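Local coordinates for uncharacterized protein (Bacteroides ovatus CL02T12C04, PDB 6PTM) that probably hydrolyses carrageenan from the chain end, as an exo-acting glycoside hydrolase of family GH42, at residues Ala199-Asn204 / Ser268-Gly273. Numbering follows the deposited sequence.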
ATOM      1  N   ALA A 199       3.716 -13.242 -24.209  1.00 16.06           N
ATOM      2  CA  ALA A 199       3.055 -13.686 -25.468  1.00 18.00           C
ATOM      3  C   ALA A 199       3.523 -12.804 -26.635  1.00 17.91           C
ATOM      4  O   ALA A 199       3.317 -13.200 -27.792  1.00 18.10           O
ATOM      5  CB  ALA A 199       1.548 -13.682 -25.342  1.00 18.82           C
ATOM      6  N   ASN A 200       4.141 -11.650 -26.367  1.00 17.32           N
ATOM      7  CA  ASN A 200       4.634 -10.756 -27.452  1.00 18.23           C
ATOM      8  C   ASN A 200       5.945 -11.308 -28.000  1.00 19.35           C
ATOM      9  O   ASN A 200       6.454 -10.723 -28.987  1.00 19.18           O
ATOM     10  CB  ASN A 200       4.860  -9.309 -27.001  1.00 18.57           C
ATOM     11  CG  ASN A 200       3.631  -8.601 -26.475  1.00 18.49           C
ATOM     12  OD1 ASN A 200       3.741  -7.809 -25.541  1.00 16.47           O
ATOM     13  ND2 ASN A 200       2.480  -8.855 -27.076  1.00 16.60           N
ATOM     14  N   VAL A 201       6.532 -12.332 -27.344  1.00 19.09           N
ATOM     15  CA  VAL A 201       7.676 -13.090 -27.915  1.00 18.69           C
ATOM     16  C   VAL A 201       7.054 -14.173 -28.805  1.00 19.73           C
ATOM     17  O   VAL A 201       6.491 -15.150 -28.238  1.00 19.12           O
ATOM     18  CB  VAL A 201       8.606 -13.710 -26.850  1.00 19.42           C
ATOM     19  CG1 VAL A 201       9.773 -14.439 -27.514  1.00 20.47           C
ATOM     20  CG2 VAL A 201       9.135 -12.682 -25.864  1.00 19.57           C
ATOM     21  N   ILE A 202       7.126 -14.019 -30.129  1.00 19.27           N
ATOM     22  CA  ILE A 202       6.299 -14.830 -31.061  1.00 21.04           C
ATOM     23  C   ILE A 202       7.089 -16.056 -31.547  1.00 21.24           C
ATOM     24  O   ILE A 202       6.468 -16.872 -32.191  1.00 26.70           O
ATOM     25  CB  ILE A 202       5.709 -13.992 -32.228  1.00 23.39           C
ATOM     26  CG1 ILE A 202       6.788 -13.507 -33.202  1.00 24.37           C
ATOM     27  CG2 ILE A 202       4.854 -12.846 -31.680  1.00 24.67           C
ATOM     28  CD1 ILE A 202       6.274 -12.657 -34.340  1.00 24.97           C
ATOM     29  N   ASN A 203       8.377 -16.190 -31.235  1.00 22.87           N
ATOM     30  CA  ASN A 203       9.083 -17.430 -31.661  1.00 23.57           C
ATOM     31  C   ASN A 203      10.268 -17.766 -30.752  1.00 23.65           C
ATOM     32  O   ASN A 203      10.658 -16.953 -29.910  1.00 23.06           O
ATOM     33  CB  ASN A 203       9.465 -17.453 -33.146  1.00 23.66           C
ATOM     34  CG  ASN A 203      10.353 -16.310 -33.579  1.00 23.37           C
ATOM     35  OD1 ASN A 203      11.286 -15.947 -32.887  1.00 21.54           O
ATOM     36  ND2 ASN A 203      10.082 -15.755 -34.744  1.00 23.63           N
ATOM     37  N   ASN A 204      10.870 -18.923 -31.026  1.00 25.19           N
ATOM     38  CA  ASN A 204      12.047 -19.460 -30.296  1.00 26.62           C
ATOM     39  C   ASN A 204      13.273 -18.564 -30.508  1.00 27.46           C
ATOM     40  O   ASN A 204      14.159 -18.608 -29.658  1.00 24.73           O
ATOM     41  CB  ASN A 204      12.316 -20.927 -30.621  1.00 29.17           C
ATOM     42  CG  ASN A 204      13.324 -21.543 -29.678  1.00 29.19           C
ATOM     43  OD1 ASN A 204      13.172 -21.464 -28.470  1.00 32.78           O
ATOM     44  ND2 ASN A 204      14.355 -22.147 -30.231  1.00 26.44           N
ATOM     45  N   SER A 268      13.838 -13.063 -20.951  1.00 16.11           N
ATOM     46  CA  SER A 268      15.089 -12.416 -21.441  1.00 16.88           C
ATOM     47  C   SER A 268      14.841 -11.848 -22.849  1.00 15.85           C
ATOM     48  O   SER A 268      15.217 -10.697 -23.102  1.00 15.24           O
ATOM     49  CB  SER A 268      16.261 -13.362 -21.405  1.00 18.63           C
ATOM     50  OG  SER A 268      16.637 -13.598 -20.049  1.00 22.13           O
ATOM     51  N   ASP A 269      14.143 -12.603 -23.696  1.00 17.20           N
ATOM     52  CA  ASP A 269      13.885 -12.202 -25.106  1.00 18.97           C
ATOM     53  C   ASP A 269      12.908 -11.025 -25.118  1.00 17.72           C
ATOM     54  O   ASP A 269      13.143 -10.068 -25.896  1.00 17.31           O
ATOM     55  CB  ASP A 269      13.404 -13.381 -25.962  1.00 19.53           C
ATOM     56  CG  ASP A 269      14.508 -14.318 -26.416  1.00 19.06           C
ATOM     57  OD1 ASP A 269      15.666 -13.954 -26.306  1.00 20.27           O
ATOM     58  OD2 ASP A 269      14.177 -15.381 -26.911  1.00 22.87           O
ATOM     59  N   LEU A 270      11.846 -11.091 -24.310  1.00 16.55           N
ATOM     60  CA  LEU A 270      10.890  -9.969 -24.197  1.00 17.35           C
ATOM     61  C   LEU A 270      11.655  -8.694 -23.828  1.00 16.84           C
ATOM     62  O   LEU A 270      11.502  -7.679 -24.560  1.00 16.38           O
ATOM     63  CB  LEU A 270       9.767 -10.267 -23.189  1.00 17.00           C
ATOM     64  CG  LEU A 270       8.716  -9.169 -23.089  1.00 16.75           C
ATOM     65  CD1 LEU A 270       7.998  -8.975 -24.426  1.00 17.85           C
ATOM     66  CD2 LEU A 270       7.694  -9.476 -22.006  1.00 16.27           C
ATOM     67  N   ILE A 271      12.492  -8.755 -22.792  1.00 15.88           N
ATOM     68  CA  ILE A 271      13.101  -7.529 -22.204  1.00 15.99           C
ATOM     69  C   ILE A 271      14.123  -6.946 -23.186  1.00 16.47           C
ATOM     70  O   ILE A 271      14.086  -5.753 -23.425  1.00 15.66           O
ATOM     71  CB  ILE A 271      13.645  -7.878 -20.813  1.00 15.41           C
ATOM     72  CG1 ILE A 271      12.485  -8.077 -19.839  1.00 15.14           C
ATOM     73  CG2 ILE A 271      14.594  -6.829 -20.306  1.00 17.35           C
ATOM     74  CD1 ILE A 271      12.847  -8.827 -18.570  1.00 15.55           C
ATOM     75  N   LYS A 272      14.960  -7.797 -23.783  1.00 18.68           N
ATOM     76  CA  LYS A 272      15.990  -7.475 -24.811  1.00 20.47           C
ATOM     77  C   LYS A 272      15.327  -6.775 -26.006  1.00 19.59           C
ATOM     78  O   LYS A 272      15.897  -5.812 -26.499  1.00 19.00           O
ATOM     79  CB  LYS A 272      16.632  -8.818 -25.176  1.00 26.82           C
ATOM     80  CG  LYS A 272      17.768  -8.867 -26.178  1.00 37.48           C
ATOM     81  CD  LYS A 272      18.371 -10.279 -26.231  1.00 41.58           C
ATOM     82  CE  LYS A 272      18.612 -10.812 -27.623  1.00 52.13           C
ATOM     83  NZ  LYS A 272      19.614  -9.988 -28.337  1.00 62.77           N
ATOM     84  N   GLY A 273      14.127  -7.195 -26.404  1.00 18.06           N
ATOM     85  CA  GLY A 273      13.503  -6.754 -27.659  1.00 20.01           C
ATOM     86  C   GLY A 273      12.636  -5.520 -27.474  1.00 21.10           C
ATOM     87  O   GLY A 273      12.194  -4.961 -28.510  1.00 19.83           O
TER
HETATM   88  O   HOH W   1      12.138 -17.055 -27.205  1.00 18.80           O
HETATM   89  O   HOH W   2      15.838 -16.823 -28.069  1.00 24.17           O
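Val201 meets helix 261-278 with both of its methyl branches, and the apolar part of the contact is built around it. Its CA lies 5.8 Å from the CA of Leu270, the closest such pair between 199-204 and 268-273, and its CB is directed at the helix. CG1 stands anti to the backbone N (chi1 -179°), which places CG2 beside that N, and the two methyls diverge over neighbouring helix residues. CG2 rests on the backbone of Leu270, 3.5 Å from its N, and on the side-chain base, 3.7 Å from Leu270 CB; CG1 packs more loosely on Asp269 CB at 4.1 Å, the two side chains crossing at about a right angle. With CG anti to its own N, Leu270 reaches the loop through CD1, the branch turned off the line of the chain (chi2 62°), which meets Asn200 CB at 4.1 Å. Asn200 contributes its CB, while its OD1 accepts from Thr197 N.

The polar part is mediated by water, with no direct hydrogen bond across the segments. Asp269 OD2 accepts from two waters: one, 2.7 Å away, also donates to Asn203 O, and the other donates to Asn204 O at 2.9 Å. One carboxylate oxygen thereby ties two successive carbonyls of the loop to the helix through separate bridges that leave it in widely different directions. Asn204 OD1 also bonds directly to Gln265 NE2, one turn earlier on the helix than Asp269, while Trp237 NE1 bonds to Val201 O.

The loop follows strand 192-197, and helix 261-278 precedes strand 288-292, both strands of the same parallel sheet. The contact thus joins a strand-to-helix loop to an outer helix, as expected in the (beta/alpha)8 barrel of GH42 enzymes.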